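Local atomic coordinates of formiminotetrahydrofolate cyclodeaminase (Thermotoga maritima, PDB entry 1O5H), a protein that probably catalyses the cyclising deamination of 5-formiminotetrahydrofolate to 5,10-methenyltetrahydrofolate with release of ammonia, a lyase reaction of one-carbon metabolism. Residues F86-K91 against A118-D123; V39-G44 against Q162-N167. All blocks are in the same frame, centred on the assembly; numbering follows the deposited sequence.

Overall arrangement
Both contacts belong to a chain built of helices without strands, and their centres lie about 9 Å apart. Contact 1 joins helix 68-100 to helix 107-141; contact 2 joins helix 36-56 to helix 147-172. Both segments of contact 1 lie in the stretch of chain between the two segments of contact 2: the inner pair comes from successive helices, the outer pair from helices far apart in the chain. The two interfaces meet directly, with P121 packed on E164 and S41 lying against L88 and A89. Four helices are thereby gathered into one bundle, the centre of contact 2 nearer that of the chain (about 6 Å against about 10 Å) and contact 1 partly open to solvent.

Contact 1 of 2, residues F86-K91 against A118-D123; sequences FDLAKK and ASVPMD
V120 sets its two methyl groups against different parts of helix 68-100. CG1 rests on the backbone at L88, 3.4 Å from L88 O, and also meets the leucine side chain, with L88 CD2 4.2 Å from V120 CG1. The other methyl turns toward the next helical turn, where V120 CG2 lies 3.9 Å from K91 CB. The torsion of V120 explains this division: CG1 stands opposite its own backbone N (chi1 172°), leaving CG2 beside that N. P121 then faces the other way, onto V168 of helix 147-172, and its ring nitrogen, which carries no hydrogen, marks a kink where the helix lacks one backbone bond. Selenomethionine M122 likewise packs elsewhere, against V168 and helix 178-206. At D123 the chain returns to the interface through its methylene: both methyls of the L88 fork rest on it, D123 CB sitting 3.7 Å from L88 CD2 and 3.9 Å from L88 CD1, and the two side chains cross at about a right angle. L88 and V120 have the nearest CA atoms across the segments, whose antiparallel axes (160°) approach to 9.5 Å. The charged ends do not meet each other. K91 NZ makes a salt bridge within its own helix, 3.6 Å from D87 OD2, while D123 OD1 has a long, weak ion pair with R126. The chemistry is therefore van der Waals packing of methyls and methylenes, one methyl lying on a backbone carbonyl oxygen, and the opposite charges of K91 and D123 at the border would at most add a mild long-range attraction.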
# COMPACT_ATOMS: atom_id res chain seq x y z
N PHE A 86 -5.90 1.44 -12.70
CA PHE A 86 -5.55 0.25 -13.47
C PHE A 86 -5.00 0.60 -14.84
O PHE A 86 -4.12 -0.08 -15.35
CB PHE A 86 -6.72 -0.70 -13.57
CG PHE A 86 -6.99 -1.44 -12.29
CD1 PHE A 86 -5.96 -2.08 -11.62
CD2 PHE A 86 -8.29 -1.52 -11.78
CE1 PHE A 86 -6.19 -2.79 -10.43
CE2 PHE A 86 -8.54 -2.22 -10.61
CZ PHE A 86 -7.49 -2.85 -9.93
N ASP A 87 -5.51 1.67 -15.44
CA ASP A 87 -4.99 2.03 -16.71
C ASP A 87 -3.57 2.55 -16.53
O ASP A 87 -2.67 2.24 -17.33
CB ASP A 87 -5.87 3.04 -17.43
CG ASP A 87 -5.46 3.23 -18.87
OD1 ASP A 87 -5.59 2.25 -19.65
OD2 ASP A 87 -4.96 4.28 -19.31
N LEU A 88 -3.37 3.32 -15.46
CA LEU A 88 -2.05 3.94 -15.24
C LEU A 88 -0.95 2.93 -14.92
O LEU A 88 0.21 3.19 -15.16
CB LEU A 88 -2.11 5.03 -14.18
CG LEU A 88 -2.86 6.27 -14.65
CD1 LEU A 88 -3.32 7.12 -13.50
CD2 LEU A 88 -1.99 7.07 -15.57
N ALA A 89 -1.33 1.79 -14.38
CA ALA A 89 -0.38 0.73 -14.16
C ALA A 89 0.09 0.25 -15.52
O ALA A 89 1.28 0.15 -15.74
CB ALA A 89 -0.99 -0.37 -13.35
N LYS A 90 -0.84 -0.02 -16.43
CA LYS A 90 -0.53 -0.46 -17.81
C LYS A 90 0.41 0.55 -18.46
O LYS A 90 1.46 0.17 -18.98
CB LYS A 90 -1.84 -0.57 -18.62
CG LYS A 90 -1.83 -1.24 -19.99
CD LYS A 90 -3.28 -1.14 -20.52
CE LYS A 90 -3.53 -1.36 -22.04
NZ LYS A 90 -2.91 -2.53 -22.72
N LYS A 91 0.04 1.83 -18.39
CA LYS A 91 0.86 2.89 -18.97
C LYS A 91 2.26 2.85 -18.41
O LYS A 91 3.21 2.93 -19.17
CB LYS A 91 0.26 4.26 -18.72
CG LYS A 91 -0.87 4.63 -19.64
CD LYS A 91 -0.77 6.11 -19.98
CE LYS A 91 -1.73 6.49 -21.10
NZ LYS A 91 -3.01 6.99 -20.53
N ALA A 118 7.39 10.20 -17.18
CA ALA A 118 7.28 10.97 -15.97
C ALA A 118 5.82 11.34 -15.68
O ALA A 118 5.45 11.52 -14.53
CB ALA A 118 8.14 12.18 -16.08
N SER A 119 5.00 11.45 -16.71
CA SER A 119 3.62 11.90 -16.55
C SER A 119 2.79 10.84 -15.88
O SER A 119 1.79 11.15 -15.23
CB SER A 119 2.96 12.23 -17.89
OG SER A 119 3.61 13.33 -18.48
N VAL A 120 3.19 9.59 -16.06
CA VAL A 120 2.37 8.51 -15.56
C VAL A 120 2.22 8.57 -14.05
O VAL A 120 1.09 8.73 -13.57
CB VAL A 120 2.86 7.14 -16.02
CG1 VAL A 120 2.07 6.06 -15.31
CG2 VAL A 120 2.70 7.04 -17.51
N PRO A 121 3.32 8.52 -13.28
CA PRO A 121 3.19 8.62 -11.81
C PRO A 121 2.56 9.94 -11.40
O PRO A 121 1.76 9.97 -10.48
CB PRO A 121 4.62 8.48 -11.29
CG PRO A 121 5.54 8.64 -12.47
CD PRO A 121 4.73 8.41 -13.70
N MSE A 122 2.88 11.01 -12.12
CA MSE A 122 2.22 12.29 -11.89
C MSE A 122 0.71 12.09 -11.89
O MSE A 122 0.03 12.53 -10.96
CB MSE A 122 2.66 13.30 -12.95
CG MSE A 122 2.38 14.75 -12.61
SE MSE A 122 2.78 15.35 -10.77
CE MSE A 122 4.56 15.11 -10.76
N ASP A 123 0.21 11.41 -12.91
CA ASP A 123 -1.23 11.15 -13.01
C ASP A 123 -1.73 10.33 -11.85
O ASP A 123 -2.75 10.67 -11.26
CB ASP A 123 -1.59 10.56 -14.37
CG ASP A 123 -1.51 11.61 -15.48
OD1 ASP A 123 -1.46 12.82 -15.12
OD2 ASP A 123 -1.48 11.36 -16.71

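Contact 2 of 2, residues V39-G44 against Q162-N167; sequences VGSVVG and QVEKVN
G40 and S41 receive the end of E164, whose carboxylate reaches across to the backbone of helix 36-56. E164 OE2 comes to 3.3 Å from G40 CA, and the amide nitrogen S41 N lies at the same 3.3 Å from E164 OE2. The hydroxyl of S41 stands a little farther off, with S41 OG 4.1 Å from E164 OE2. Beside this polar approach is an apolar one: V163 CG1 packs against G40 CA at 4.1 Å. With no side chain on G40, both the carboxylate and the valine methyl can meet the main chain itself. The glutamate chain is folded at chi2 (-66°), which carries its end nearer to helix 36-56 than its first bond would suggest. The segments run antiparallel, at 154°, with axes 9.6 Å apart. V124 and I125 of helix 107-141 pack along E164, and V124 touches S41 as well, so that a third helix borders the pair. The second subunit also adjoins the region: its N152 packs on V163 and donates a hydrogen bond to N167 OD1. A buried acidic group is thus set against the G40-S41 backbone and flanked by V124 and I125; its oxygen comes close to the S41 amide without a bond that the geometry settles, and any polar support from that side remains uncertain.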
# COMPACT_ATOMS: atom_id res chain seq x y z
N VAL A 39 3.07 -0.90 -9.07
CA VAL A 39 2.58 -1.41 -7.79
C VAL A 39 1.79 -0.32 -7.06
O VAL A 39 0.66 -0.56 -6.59
CB VAL A 39 3.70 -1.91 -6.91
CG1 VAL A 39 3.19 -2.31 -5.56
CG2 VAL A 39 4.40 -3.09 -7.55
N GLY A 40 2.37 0.88 -6.99
CA GLY A 40 1.72 2.06 -6.43
C GLY A 40 0.29 2.27 -6.94
O GLY A 40 -0.66 2.38 -6.13
N SER A 41 0.12 2.32 -8.26
CA SER A 41 -1.23 2.36 -8.81
C SER A 41 -2.14 1.25 -8.29
O SER A 41 -3.31 1.50 -7.97
CB SER A 41 -1.21 2.28 -10.32
OG SER A 41 -0.58 3.43 -10.84
N VAL A 42 -1.62 0.04 -8.23
CA VAL A 42 -2.44 -1.08 -7.82
C VAL A 42 -2.84 -0.90 -6.36
O VAL A 42 -4.00 -1.10 -5.96
CB VAL A 42 -1.74 -2.40 -8.00
CG1 VAL A 42 -2.64 -3.53 -7.53
CG2 VAL A 42 -1.39 -2.57 -9.47
N VAL A 43 -1.87 -0.46 -5.57
CA VAL A 43 -2.17 -0.17 -4.18
C VAL A 43 -3.19 0.94 -4.13
O VAL A 43 -4.15 0.87 -3.39
CB VAL A 43 -0.94 0.22 -3.40
CG1 VAL A 43 -1.34 0.60 -2.05
CG2 VAL A 43 0.07 -0.95 -3.36
N GLY A 44 -3.01 1.96 -4.96
CA GLY A 44 -3.92 3.08 -4.91
C GLY A 44 -5.33 2.59 -5.17
O GLY A 44 -6.28 3.00 -4.51
N GLN A 162 3.83 8.72 -1.80
CA GLN A 162 5.29 8.66 -1.66
C GLN A 162 5.91 7.84 -2.77
O GLN A 162 6.88 8.29 -3.34
CB GLN A 162 5.71 8.16 -0.31
CG GLN A 162 5.50 9.23 0.75
CD GLN A 162 5.61 8.70 2.16
OE1 GLN A 162 5.22 7.55 2.45
NE2 GLN A 162 6.15 9.53 3.04
N VAL A 163 5.32 6.68 -3.09
CA VAL A 163 5.88 5.79 -4.12
C VAL A 163 6.01 6.59 -5.40
O VAL A 163 7.10 6.72 -5.97
CB VAL A 163 4.98 4.58 -4.38
CG1 VAL A 163 5.35 3.91 -5.66
CG2 VAL A 163 5.07 3.58 -3.25
N GLU A 164 4.90 7.17 -5.83
CA GLU A 164 4.86 7.82 -7.11
C GLU A 164 5.73 9.06 -7.19
O GLU A 164 6.30 9.33 -8.25
CB GLU A 164 3.43 8.14 -7.45
CG GLU A 164 2.57 6.90 -7.36
CD GLU A 164 2.91 5.84 -8.38
OE1 GLU A 164 3.73 6.12 -9.29
OE2 GLU A 164 2.34 4.73 -8.30
N LYS A 165 5.87 9.79 -6.09
CA LYS A 165 6.75 10.94 -6.07
C LYS A 165 8.15 10.50 -6.43
O LYS A 165 8.79 11.12 -7.31
CB LYS A 165 6.80 11.57 -4.69
CG LYS A 165 7.71 12.75 -4.60
CD LYS A 165 7.74 13.29 -3.18
CE LYS A 165 8.53 14.58 -3.13
NZ LYS A 165 8.57 15.03 -1.74
N VAL A 166 8.62 9.44 -5.78
CA VAL A 166 9.93 8.93 -6.17
C VAL A 166 9.98 8.62 -7.67
O VAL A 166 10.95 8.98 -8.37
CB VAL A 166 10.37 7.75 -5.31
CG1 VAL A 166 11.42 6.88 -6.03
CG2 VAL A 166 10.91 8.26 -3.99
N ASN A 167 8.93 7.99 -8.19
CA ASN A 167 8.95 7.65 -9.60
C ASN A 167 8.88 8.87 -10.52
O ASN A 167 9.58 8.92 -11.54
CB ASN A 167 7.92 6.57 -9.90
CG ASN A 167 8.28 5.25 -9.23
OD1 ASN A 167 7.44 4.61 -8.63
ND2 ASN A 167 9.54 4.86 -9.32